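Local coordinates for protein hydrazine synthase subunit alpha (Candidatus Kuenenia stuttgartiensis, PDB 5C2V) that forms the part of the hydrazine synthase complex that condenses hydroxylamine with ammonia to give hydrazine, using heme c, at residues 243-248 with 256-261; 269-274 with 562-567. All coordinates share one frame; numbering follows the deposited sequence.

Contact 1: 243-248 with 256-261; sequences SVQANG and RVMICV
The methyl CE of Met258 lies out of the plane of the Gln245 carboxamide, displaced away from OE1 to the NE2 side; it is 3.3 Å from NE2 and also touches CG and CD of the glutamine. Both ends of the amide have polar partners besides, since OE1 is hydrogen-bonded to Thr544 and NE2 makes a weak bond to Ser243 OG at 2.7 Å within its own strand. These two links probably restrict the amide's rotation; the hydroxyl is itself hydrogen-bonded to Asn228. Gln245 reaches this place because its chain bends at CG (chi2 -72°), folding the amide back along the strand toward Ser243. Met258, by contrast, runs extended beyond CG and lays its thioether end across the glutamine.

Strands 239-245 and 256-262 form a beta hairpin, and are the two middle strands of an antiparallel four-stranded sheet, consistent with one blade of the six-bladed propeller. Ser243 with Met258 and Gln245 with Arg256 are hydrogen-bonded pairs, each with two backbone bonds; Ser243 N to Met258 O, for example, is 2.9 Å long. Between them Val244 and Val257 make a non-hydrogen-bonded pair, with Val257 CA 3.4 Å from Ser243 O in a CA-H...O contact. Side chains alternate accordingly. The two valines meet on one face through CG2 to CG2 at 3.8 Å, whereas Ser243, Gln245, Arg256 and Met258 share the other. Farther along the second strand, Cys260 SG packs on Ser243 CB at 3.7 Å; at its start, Arg256 makes a long, weak ion pair with Asp277.

Contact 2: 269-274 with 562-567; sequences PRPIYG and GSYRGR. With HEC (heme c), chain B.
Pro271 and Tyr564 meet in the pocket of the middle domain's pentacoordinated c-type heme, which both line; Tyr564 OH binds the iron at 2.1 Å as its axial ligand. The heme carbon CHB lies over one face of the tyrosine ring, offset toward the ring's rim, while the propionate oxygen O1A stands at its edge, in plane. The proline is wedged alongside: CD approaches Tyr564 O at 3.4 Å, and CG reaches heme O1A at 3.2 Å.

Arg565 makes the second point of contact. Its chain bends at CG (chi2 61°) and brings the guanidinium over the strand, so that Ile272 O sits 2.9 Å above the guanidinium plane, over its centre. The N-H groups do not point at the carbonyl; the attraction is probably electrostatic. NH2 is engaged elsewhere, in a salt bridge with Glu279 and a hydrogen bond to Pro321 O, which together fix the group's orientation. Its plane stands 76° from the Tyr273 ring, whose CD1 lies 3.7 Å from NH2. A water joins the backbones by donating to Pro271 O at 2.6 Å and to Arg565 O at 2.7 Å; it also accepts a weak bond from Arg565 NH1.

Farther out, Asn250 of the beta subunit is hydrogen-bonded to Arg270, and Tyr300 of that subunit takes a backbone hydrogen bond and a cation-pi contact from Arg567. Strand 270-273, an edge strand of its sheet within this chain, forms a classic beta bulge with strand 256-262, Ile272 and Tyr273 both facing Ile259; segment 562-567 follows strand 553-556, against whose Cys556 Tyr564 packs.

Overall arrangement
The two contacts share one sheet, their centres 12 Å apart: 243-248, 256-261 and 269-274 lie on neighbouring strands, and 562-567 is a loop packed against its edge. Probable hydrogen bonds of 2.9 Å run from Ile259 N to Tyr273 O and from Ile272 N to Ile259 O. Contact 2 then carries the sheet's edge to the heme-bearing part of the chain. Met258 of contact 1 also packs on Pro271, and its side chain is about 4 Å, nearest atoms, from the heme whose iron Tyr564 binds. At their nearest atoms, the side chains of Arg256 and Tyr564 lie about 7 Å and 6 Å, respectively, from the zinc ion held by Cys276 and His560.

Contact 1: 243-248 with 256-261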
# COMPACT_ATOMS: atom_id res chain seq x y z
N SER D 243 9.27 -0.44 -18.89
CA SER D 243 8.02 0.13 -19.36
C SER D 243 7.31 0.88 -18.23
O SER D 243 7.17 0.37 -17.13
CB SER D 243 7.10 -0.95 -19.92
OG SER D 243 5.92 -0.39 -20.47
N VAL D 244 6.86 2.10 -18.52
CA VAL D 244 6.13 2.87 -17.54
C VAL D 244 4.64 2.62 -17.72
O VAL D 244 4.05 3.06 -18.71
CB VAL D 244 6.42 4.38 -17.66
CG1 VAL D 244 5.57 5.17 -16.68
CG2 VAL D 244 7.90 4.65 -17.43
N GLN D 245 4.02 1.94 -16.77
CA GLN D 245 2.58 1.77 -16.84
C GLN D 245 1.94 2.75 -15.86
O GLN D 245 1.89 2.52 -14.65
CB GLN D 245 2.19 0.32 -16.50
CG GLN D 245 2.92 -0.72 -17.35
CD GLN D 245 2.43 -0.76 -18.78
OE1 GLN D 245 1.23 -0.66 -19.04
NE2 GLN D 245 3.35 -0.89 -19.72
N ALA D 246 1.48 3.86 -16.43
CA ALA D 246 0.83 4.94 -15.69
C ALA D 246 -0.68 5.04 -15.90
O ALA D 246 -1.30 5.94 -15.33
CB ALA D 246 1.49 6.27 -16.04
N ASN D 247 -1.27 4.16 -16.70
CA ASN D 247 -2.60 4.41 -17.26
C ASN D 247 -3.65 4.73 -16.20
O ASN D 247 -3.92 3.93 -15.31
CB ASN D 247 -3.07 3.21 -18.09
CG ASN D 247 -4.42 3.44 -18.77
OD1 ASN D 247 -4.88 4.58 -18.88
ND2 ASN D 247 -5.04 2.37 -19.23
N GLY D 248 -4.26 5.91 -16.34
CA GLY D 248 -5.24 6.39 -15.38
C GLY D 248 -4.79 6.40 -13.93
O GLY D 248 -3.69 6.85 -13.60
N ARG D 256 3.45 2.24 -12.16
CA ARG D 256 4.69 1.52 -11.84
C ARG D 256 5.61 1.39 -13.05
O ARG D 256 5.16 1.40 -14.19
CB ARG D 256 4.38 0.13 -11.28
CG ARG D 256 4.05 0.09 -9.79
CD ARG D 256 3.90 -1.33 -9.29
NE ARG D 256 2.56 -1.86 -9.49
CZ ARG D 256 1.61 -1.85 -8.56
NH1 ARG D 256 1.86 -1.35 -7.35
NH2 ARG D 256 0.41 -2.35 -8.82
N VAL D 257 6.91 1.26 -12.79
CA VAL D 257 7.87 1.01 -13.86
C VAL D 257 8.33 -0.45 -13.82
O VAL D 257 9.02 -0.87 -12.90
CB VAL D 257 9.10 1.93 -13.76
CG1 VAL D 257 10.12 1.59 -14.84
CG2 VAL D 257 8.68 3.39 -13.88
N MET D 258 7.92 -1.21 -14.83
CA MET D 258 8.14 -2.66 -14.84
C MET D 258 9.24 -3.09 -15.81
O MET D 258 9.47 -2.45 -16.83
CB MET D 258 6.84 -3.38 -15.20
CG MET D 258 6.41 -3.20 -16.65
SD MET D 258 5.20 -4.43 -17.19
CE MET D 258 4.73 -3.77 -18.79
N ILE D 259 9.91 -4.18 -15.47
CA ILE D 259 10.81 -4.84 -16.40
C ILE D 259 10.02 -5.85 -17.22
O ILE D 259 9.31 -6.69 -16.66
CB ILE D 259 11.97 -5.55 -15.67
CG1 ILE D 259 12.75 -4.54 -14.83
CG2 ILE D 259 12.88 -6.23 -16.67
CD1 ILE D 259 13.90 -5.16 -14.08
N CYS D 260 10.12 -5.75 -18.54
CA CYS D 260 9.38 -6.64 -19.42
C CYS D 260 10.16 -6.99 -20.69
O CYS D 260 11.28 -6.50 -20.89
CB CYS D 260 8.04 -6.00 -19.80
SG CYS D 260 8.18 -4.41 -20.65
N VAL D 261 9.57 -7.83 -21.53
CA VAL D 261 10.19 -8.21 -22.79
C VAL D 261 9.20 -8.10 -23.95
O VAL D 261 7.99 -8.13 -23.75
CB VAL D 261 10.75 -9.65 -22.76
CG1 VAL D 261 11.80 -9.80 -21.67
CG2 VAL D 261 9.63 -10.66 -22.58

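Contact 2: 269-274 with 562-567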
# COMPACT_ATOMS: atom_id res chain seq x y z
N PRO D 269 4.53 -8.33 -26.55
CA PRO D 269 5.00 -7.78 -25.27
C PRO D 269 4.40 -8.51 -24.06
O PRO D 269 3.19 -8.75 -24.03
CB PRO D 269 4.53 -6.33 -25.31
CG PRO D 269 3.39 -6.32 -26.26
CD PRO D 269 3.70 -7.36 -27.29
N ARG D 270 5.23 -8.84 -23.08
CA ARG D 270 4.76 -9.50 -21.87
C ARG D 270 5.59 -9.04 -20.66
O ARG D 270 6.78 -8.75 -20.80
CB ARG D 270 4.83 -11.02 -22.01
CG ARG D 270 6.24 -11.56 -22.22
CD ARG D 270 6.24 -13.05 -22.51
NE ARG D 270 7.59 -13.60 -22.51
CZ ARG D 270 8.17 -14.16 -21.45
NH1 ARG D 270 7.51 -14.26 -20.30
NH2 ARG D 270 9.40 -14.64 -21.54
N PRO D 271 4.96 -8.97 -19.48
CA PRO D 271 5.64 -8.50 -18.27
C PRO D 271 6.62 -9.53 -17.72
O PRO D 271 6.41 -10.73 -17.88
CB PRO D 271 4.50 -8.28 -17.29
CG PRO D 271 3.46 -9.25 -17.72
CD PRO D 271 3.54 -9.28 -19.22
N ILE D 272 7.68 -9.06 -17.08
CA ILE D 272 8.64 -9.94 -16.41
C ILE D 272 8.56 -9.74 -14.90
O ILE D 272 8.22 -10.67 -14.17
CB ILE D 272 10.08 -9.71 -16.90
CG1 ILE D 272 10.20 -10.11 -18.37
CG2 ILE D 272 11.06 -10.50 -16.06
CD1 ILE D 272 9.92 -11.58 -18.64
N TYR D 273 8.88 -8.54 -14.43
CA TYR D 273 8.77 -8.27 -12.99
C TYR D 273 8.47 -6.81 -12.67
O TYR D 273 8.96 -5.90 -13.34
CB TYR D 273 10.06 -8.69 -12.29
CG TYR D 273 9.94 -8.75 -10.78
CD1 TYR D 273 9.29 -9.81 -10.16
CD2 TYR D 273 10.48 -7.76 -9.98
CE1 TYR D 273 9.18 -9.87 -8.78
CE2 TYR D 273 10.38 -7.81 -8.60
CZ TYR D 273 9.73 -8.87 -8.01
OH TYR D 273 9.62 -8.93 -6.64
N GLY D 274 7.66 -6.59 -11.63
CA GLY D 274 7.46 -5.26 -11.08
C GLY D 274 6.16 -4.54 -11.36
O GLY D 274 5.94 -3.45 -10.83
N GLY D 562 -2.82 -14.66 -15.63
CA GLY D 562 -1.43 -15.01 -15.44
C GLY D 562 -0.83 -15.82 -16.58
O GLY D 562 0.32 -16.26 -16.49
N SER D 563 -1.60 -16.02 -17.64
CA SER D 563 -1.09 -16.72 -18.82
C SER D 563 0.06 -15.95 -19.45
O SER D 563 0.96 -16.54 -20.03
CB SER D 563 -2.19 -16.95 -19.85
OG SER D 563 -2.50 -15.76 -20.54
N TYR D 564 0.01 -14.62 -19.36
CA TYR D 564 1.12 -13.81 -19.83
C TYR D 564 2.07 -13.38 -18.71
O TYR D 564 3.00 -12.61 -18.96
CB TYR D 564 0.62 -12.57 -20.59
CG TYR D 564 -0.60 -11.86 -20.05
CD1 TYR D 564 -0.49 -10.89 -19.05
CD2 TYR D 564 -1.86 -12.10 -20.57
CE1 TYR D 564 -1.60 -10.23 -18.57
CE2 TYR D 564 -2.98 -11.44 -20.10
CZ TYR D 564 -2.85 -10.50 -19.10
OH TYR D 564 -3.97 -9.84 -18.64
N ARG D 565 1.86 -13.86 -17.48
CA ARG D 565 2.78 -13.49 -16.41
C ARG D 565 3.52 -14.66 -15.75
O ARG D 565 4.66 -14.95 -16.11
CB ARG D 565 2.02 -12.69 -15.34
CG ARG D 565 2.82 -12.33 -14.10
CD ARG D 565 4.01 -11.46 -14.42
NE ARG D 565 4.86 -11.25 -13.25
CZ ARG D 565 5.87 -12.06 -12.91
NH1 ARG D 565 6.15 -13.12 -13.66
NH2 ARG D 565 6.59 -11.80 -11.83
N GLY D 566 2.88 -15.34 -14.81
CA GLY D 566 3.53 -16.42 -14.09
C GLY D 566 2.97 -17.82 -14.26
O GLY D 566 3.46 -18.76 -13.64
N ARG D 567 1.97 -17.96 -15.12
CA ARG D 567 1.24 -19.22 -15.19
C ARG D 567 1.20 -19.78 -16.60
O ARG D 567 1.23 -19.03 -17.58
CB ARG D 567 -0.18 -19.05 -14.64
CG ARG D 567 -0.25 -18.91 -13.13
CD ARG D 567 -1.68 -18.88 -12.62
NE ARG D 567 -2.44 -20.07 -13.00
CZ ARG D 567 -2.35 -21.24 -12.38
NH1 ARG D 567 -1.53 -21.39 -11.35
NH2 ARG D 567 -3.09 -22.27 -12.78
FE HEC B . -4.58 -8.02 -19.45
CHA HEC B . -2.60 -6.23 -17.26
CHB HEC B . -1.97 -8.18 -21.66
CHC HEC B . -6.65 -9.45 -21.81
CHD HEC B . -7.27 -7.67 -17.35
NA HEC B . -2.65 -7.33 -19.45
C1A HEC B . -2.04 -6.61 -18.45
C2A HEC B . -0.68 -6.32 -18.87
C3A HEC B . -0.50 -6.85 -20.08
C4A HEC B . -1.74 -7.50 -20.48
CMA HEC B . 0.79 -6.79 -20.92
CAA HEC B . 0.36 -5.52 -18.05
CBA HEC B . 1.30 -6.48 -17.33
CGA HEC B . 0.57 -7.25 -16.26
O1A HEC B . 0.71 -8.50 -16.22
O2A HEC B . -0.15 -6.62 -15.45
NB HEC B . -4.39 -8.57 -21.45
C1B HEC B . -3.14 -8.79 -22.02
C2B HEC B . -3.31 -9.78 -23.07
C3B HEC B . -4.59 -10.13 -23.12
C4B HEC B . -5.30 -9.38 -22.10
CMB HEC B . -2.18 -10.32 -23.98
CAB HEC B . -5.20 -11.16 -24.10
CBB HEC B . -6.16 -10.46 -25.08
NC HEC B . -6.58 -8.53 -19.54
C1C HEC B . -7.25 -9.01 -20.65
C2C HEC B . -8.66 -9.08 -20.34
C3C HEC B . -8.84 -8.49 -19.15
C4C HEC B . -7.53 -8.19 -18.60
CMC HEC B . -9.78 -9.43 -21.34
CAC HEC B . -10.20 -8.28 -18.45
CBC HEC B . -10.50 -6.77 -18.35
ND HEC B . -4.89 -7.08 -17.60
C1D HEC B . -6.10 -7.10 -16.91
C2D HEC B . -5.94 -6.42 -15.65
C3D HEC B . -4.47 -5.97 -15.62
C4D HEC B . -3.91 -6.42 -16.87
CMD HEC B . -7.01 -6.21 -14.56
CAD HEC B . -3.74 -5.19 -14.50
CBD HEC B . -4.34 -3.80 -14.41
CGD HEC B . -3.67 -3.03 -13.31
O1D HEC B . -4.17 -1.94 -12.96
O2D HEC B . -2.64 -3.52 -12.77
O HOH W 1 6.32 -12.86 -16.45